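PDB 3CTK: rRNA N-glycosidase, which is a plant ribosome-inactivating protein, a member of a family that shares a mixed alpha/beta fold, and probably acts on ribosomes as its relatives do. Local coordinates for residues A[145-149]-A[150-154]; A[133-136]-A[137-141]. All coordinates share one frame; numbering follows the deposited sequence.

Contact 1 (A[145-149]-A[150-154]); sequences KTING and QEIAK
N148 caps the first turn of helix 149-168: its side-chain oxygen OD1 accepts the backbone N-H of E151 at 3.1 Å. With CG anti to the backbone N (chi1 -179°), the amide folds back over the first turn, but the donor lies above the carbonyl plane, 37° out of it. OD1 alone makes the capping bond; N148 O takes I152 N at 3.1 Å, the first i to i+4 bond of the helix. G149 O then takes A153 N at 3.0 Å, which carries the helical pattern forward.

The tight part is the I152 side, where CG1 of I152 lies 3.4 Å from N148 O, the cap carbonyl. Its CD1 extends to meet both I147 CG2 and I147 CD1, each at 3.8 Å; I147, just before the cap, and I152, fourth residue of the helix, thus form a hydrophobic staple. On the water side the contact is looser: a water accepts from N148 ND2 and donates to Q150 OE1 at 2.9 Å, bridging the two amides, while Q150 NE2 bonds to A121 O. The E151 carboxylate bends away from the N148 amide, their planes 78° apart.

Around this helix start, I152 packs on Y74 of strand 70-78 and on I142 at the end of helix 132-142, whereas A153 rests against A120 and A121 of helix 114-121.

Contact 2 (A[133-136]-A[137-141]); sequences YKLE and FSIEA
L135 O is gripped by two donors, S138 OG at 2.7 Å and I139 N at 3.0 Å, within the alpha-helix 132-142 of this ribosome-inactivating protein fold. The hydroxyl reaches back to the carbonyl one turn earlier because chi1 of S138 (68°) sets OG between its own backbone N and carbonyl carbon. It approaches at a C=O...O angle of 123°, whereas the amide of I139 comes in at 158°, closer to the line of the carbonyl. A buried serine hydroxyl thus finds its acceptor inside its own helix, sharing it with the regular i to i+4 bond. The same spacing recurs in F137 N to Y133 O, S138 N to K134 O and E140 N to E136 O.

I139 crowds the doubly used oxygen from another direction, its CG1 only 3.3 Å away, while L135 CG and I139 CD1 make a looser apolar contact. This face is covered by helix 149-168: L135 packs on I158, and both S138 and I139 on F155.

On the polar flank E136 and E140, one turn apart, have partners beyond the helix. E136 OE1, on an extended chain, is hydrogen-bonded to T55 OG1; E140, bent at chi2, hydrogen-bonds S56 OG through OE1 and K58, in a salt bridge, through OE2. K58 probably offsets the charge of E140 and so eases its repulsion with E136, E136 OE1 and E140 OE1 being 4.9 Å apart. A single water bridges them, donating to E136 OE1 at 2.7 Å and to E140 OE1 at 3.2 Å.

How the contacts relate
From the N terminus the chain enters contact 2 first, wholly inside helix 132-142, and passes through the short connection that follows before it reaches contact 1 at the start of helix 149-168. The two lie in series, neither nested nor crossed, and each joins adjoining pieces of chain; neither closes a long loop. The centres of contact 1 and contact 2 are about 12 Å apart, on the same side of the chain's centre. They touch where E151 OE1 comes within 3.6 Å of A141 CB and K145 NZ within 3.8 Å of E140 O. Thus E151 of helix 149-168 and K145 of the connection before it both meet the end of helix 132-142.

Contact 1 (A[145-149]-A[150-154])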
loop_
_atom_site.group_PDB
_atom_site.type_symbol
_atom_site.label_atom_id
_atom_site.label_comp_id
_atom_site.label_asym_id
_atom_site.label_seq_id
_atom_site.Cartn_x
_atom_site.Cartn_y
_atom_site.Cartn_z
ATOM N N LYS A 145 3.855 -19.212 11.944
ATOM C CA LYS A 145 4.412 -20.354 11.231
ATOM C C LYS A 145 5.858 -20.119 10.821
ATOM O O LYS A 145 6.335 -18.986 10.838
ATOM C CB LYS A 145 3.556 -20.655 10.000
ATOM C CG LYS A 145 2.210 -21.257 10.364
ATOM C CD LYS A 145 1.298 -21.407 9.170
ATOM C CE LYS A 145 0.131 -22.312 9.516
ATOM N NZ LYS A 145 -0.438 -21.975 10.848
ATOM N N THR A 146 6.564 -21.190 10.468
ATOM C CA THR A 146 7.952 -21.049 10.048
ATOM C C THR A 146 7.991 -20.155 8.813
ATOM O O THR A 146 7.065 -20.167 8.002
ATOM C CB THR A 146 8.589 -22.413 9.717
ATOM O OG1 THR A 146 7.815 -23.076 8.712
ATOM C CG2 THR A 146 8.649 -23.279 10.961
ATOM N N ILE A 147 9.062 -19.378 8.685
ATOM C CA ILE A 147 9.226 -18.458 7.566
ATOM C C ILE A 147 9.258 -19.162 6.208
ATOM O O ILE A 147 10.153 -19.961 5.925
ATOM C CB ILE A 147 10.523 -17.619 7.735
ATOM C CG1 ILE A 147 10.418 -16.743 8.987
ATOM C CG2 ILE A 147 10.767 -16.765 6.500
ATOM C CD1 ILE A 147 9.310 -15.691 8.927
ATOM N N ASN A 148 8.263 -18.861 5.380
ATOM C CA ASN A 148 8.164 -19.422 4.039
ATOM C C ASN A 148 8.091 -18.240 3.074
ATOM O O ASN A 148 7.064 -17.565 2.977
ATOM C CB ASN A 148 6.910 -20.288 3.910
ATOM C CG ASN A 148 6.777 -20.914 2.537
ATOM O OD1 ASN A 148 6.731 -20.214 1.527
ATOM N ND2 ASN A 148 6.712 -22.238 2.491
ATOM N N GLY A 149 9.192 -17.998 2.369
ATOM C CA GLY A 149 9.261 -16.884 1.441
ATOM C C GLY A 149 8.103 -16.738 0.474
ATOM O O GLY A 149 7.610 -15.627 0.260
ATOM N N GLN A 150 7.669 -17.844 -0.121
ATOM C CA GLN A 150 6.573 -17.798 -1.083
ATOM C C GLN A 150 5.255 -17.316 -0.482
ATOM O O GLN A 150 4.578 -16.463 -1.062
ATOM C CB GLN A 150 6.379 -19.170 -1.732
ATOM C CG GLN A 150 5.172 -19.259 -2.649
ATOM C CD GLN A 150 5.109 -20.573 -3.405
ATOM O OE1 GLN A 150 5.500 -21.618 -2.888
ATOM N NE2 GLN A 150 4.599 -20.527 -4.629
ATOM N N GLU A 151 4.891 -17.853 0.677
ATOM C CA GLU A 151 3.645 -17.460 1.323
ATOM C C GLU A 151 3.680 -16.014 1.804
ATOM O O GLU A 151 2.677 -15.299 1.721
ATOM C CB GLU A 151 3.339 -18.394 2.495
ATOM C CG GLU A 151 3.002 -19.806 2.059
ATOM C CD GLU A 151 1.815 -19.845 1.119
ATOM O OE1 GLU A 151 0.716 -19.420 1.535
ATOM O OE2 GLU A 151 1.981 -20.294 -0.036
ATOM N N ILE A 152 4.834 -15.586 2.307
ATOM C CA ILE A 152 4.980 -14.221 2.792
ATOM C C ILE A 152 4.908 -13.229 1.630
ATOM O O ILE A 152 4.350 -12.140 1.771
ATOM C CB ILE A 152 6.304 -14.055 3.570
ATOM C CG1 ILE A 152 6.234 -14.878 4.860
ATOM C CG2 ILE A 152 6.543 -12.590 3.904
ATOM C CD1 ILE A 152 7.556 -14.985 5.616
ATOM N N ALA A 153 5.464 -13.604 0.482
ATOM C CA ALA A 153 5.416 -12.719 -0.677
ATOM C C ALA A 153 3.960 -12.524 -1.103
ATOM O O ALA A 153 3.566 -11.431 -1.512
ATOM C CB ALA A 153 6.236 -13.302 -1.836
ATOM N N LYS A 154 3.156 -13.581 -1.005
ATOM C CA LYS A 154 1.746 -13.488 -1.378
ATOM C C LYS A 154 1.030 -12.514 -0.447
ATOM O O LYS A 154 0.211 -11.710 -0.884
ATOM C CB LYS A 154 1.081 -14.863 -1.310
ATOM C CG LYS A 154 1.539 -15.817 -2.408
ATOM C CD LYS A 154 0.914 -17.202 -2.277
ATOM C CE LYS A 154 -0.593 -17.170 -2.486
ATOM N NZ LYS A 154 -1.311 -16.366 -1.452
HETATM O O HOH W 1 7.013 -22.635 -0.637
#

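Contact 2 (A[133-136]-A[137-141])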
loop_
_atom_site.group_PDB
_atom_site.type_symbol
_atom_site.label_atom_id
_atom_site.label_comp_id
_atom_site.label_asym_id
_atom_site.label_seq_id
_atom_site.Cartn_x
_atom_site.Cartn_y
_atom_site.Cartn_z
ATOM N N TYR A 133 -11.370 -11.573 2.613
ATOM C CA TYR A 133 -11.249 -12.992 2.935
ATOM C C TYR A 133 -9.902 -13.534 2.473
ATOM O O TYR A 133 -9.259 -14.318 3.179
ATOM C CB TYR A 133 -12.371 -13.798 2.274
ATOM C CG TYR A 133 -12.479 -15.213 2.806
ATOM C CD1 TYR A 133 -13.028 -15.463 4.062
ATOM C CD2 TYR A 133 -11.989 -16.296 2.074
ATOM C CE1 TYR A 133 -13.087 -16.760 4.582
ATOM C CE2 TYR A 133 -12.042 -17.597 2.584
ATOM C CZ TYR A 133 -12.590 -17.819 3.838
ATOM O OH TYR A 133 -12.635 -19.094 4.356
ATOM N N LYS A 134 -9.482 -13.122 1.281
ATOM C CA LYS A 134 -8.202 -13.564 0.740
ATOM C C LYS A 134 -7.068 -13.022 1.599
ATOM O O LYS A 134 -6.078 -13.712 1.831
ATOM C CB LYS A 134 -8.043 -13.086 -0.705
ATOM C CG LYS A 134 -9.039 -13.720 -1.672
ATOM C CD LYS A 134 -8.842 -15.230 -1.783
ATOM C CE LYS A 134 -9.836 -15.839 -2.768
ATOM N NZ LYS A 134 -9.654 -17.314 -2.915
ATOM N N LEU A 135 -7.207 -11.784 2.068
ATOM C CA LEU A 135 -6.173 -11.196 2.910
ATOM C C LEU A 135 -6.087 -12.000 4.201
ATOM O O LEU A 135 -4.995 -12.344 4.650
ATOM C CB LEU A 135 -6.482 -9.725 3.212
ATOM C CG LEU A 135 -5.530 -8.996 4.170
ATOM C CD1 LEU A 135 -4.104 -9.035 3.636
ATOM C CD2 LEU A 135 -5.998 -7.559 4.347
ATOM N N GLU A 136 -7.237 -12.326 4.789
ATOM C CA GLU A 136 -7.226 -13.107 6.021
ATOM C C GLU A 136 -6.579 -14.470 5.799
ATOM O O GLU A 136 -5.824 -14.950 6.643
ATOM C CB GLU A 136 -8.647 -13.283 6.580
ATOM C CG GLU A 136 -8.723 -14.312 7.706
ATOM C CD GLU A 136 -9.828 -14.032 8.702
ATOM O OE1 GLU A 136 -10.099 -14.912 9.551
ATOM O OE2 GLU A 136 -10.417 -12.932 8.649
ATOM N N PHE A 137 -6.868 -15.092 4.659
ATOM C CA PHE A 137 -6.289 -16.395 4.348
ATOM C C PHE A 137 -4.763 -16.313 4.286
ATOM O O PHE A 137 -4.064 -17.200 4.785
ATOM C CB PHE A 137 -6.817 -16.911 3.008
ATOM C CG PHE A 137 -6.346 -18.298 2.668
ATOM C CD1 PHE A 137 -7.055 -19.413 3.099
ATOM C CD2 PHE A 137 -5.173 -18.488 1.945
ATOM C CE1 PHE A 137 -6.603 -20.702 2.814
ATOM C CE2 PHE A 137 -4.711 -19.772 1.657
ATOM C CZ PHE A 137 -5.429 -20.879 2.093
ATOM N N SER A 138 -4.243 -15.254 3.671
ATOM C CA SER A 138 -2.796 -15.095 3.555
ATOM C C SER A 138 -2.154 -14.860 4.920
ATOM O O SER A 138 -1.020 -15.281 5.156
ATOM C CB SER A 138 -2.448 -13.947 2.598
ATOM O OG SER A 138 -2.814 -12.687 3.132
ATOM N N ILE A 139 -2.875 -14.194 5.820
ATOM C CA ILE A 139 -2.352 -13.946 7.162
ATOM C C ILE A 139 -2.323 -15.268 7.931
ATOM O O ILE A 139 -1.358 -15.577 8.628
ATOM C CB ILE A 139 -3.225 -12.909 7.915
ATOM C CG1 ILE A 139 -3.107 -11.549 7.221
ATOM C CG2 ILE A 139 -2.800 -12.813 9.381
ATOM C CD1 ILE A 139 -3.973 -10.454 7.822
ATOM N N GLU A 140 -3.384 -16.053 7.790
ATOM C CA GLU A 140 -3.472 -17.350 8.455
ATOM C C GLU A 140 -2.361 -18.289 8.000
ATOM O O GLU A 140 -1.910 -19.148 8.757
ATOM C CB GLU A 140 -4.822 -18.002 8.152
ATOM C CG GLU A 140 -5.939 -17.571 9.071
ATOM C CD GLU A 140 -5.849 -18.241 10.423
ATOM O OE1 GLU A 140 -6.703 -17.956 11.284
ATOM O OE2 GLU A 140 -4.926 -19.058 10.626
ATOM N N ALA A 141 -1.921 -18.121 6.761
ATOM C CA ALA A 141 -0.884 -18.981 6.207
ATOM C C ALA A 141 0.527 -18.703 6.721
ATOM O O ALA A 141 1.388 -19.580 6.656
ATOM C CB ALA A 141 -0.903 -18.891 4.683
HETATM O O HOH W 2 -9.112 -17.398 9.204
#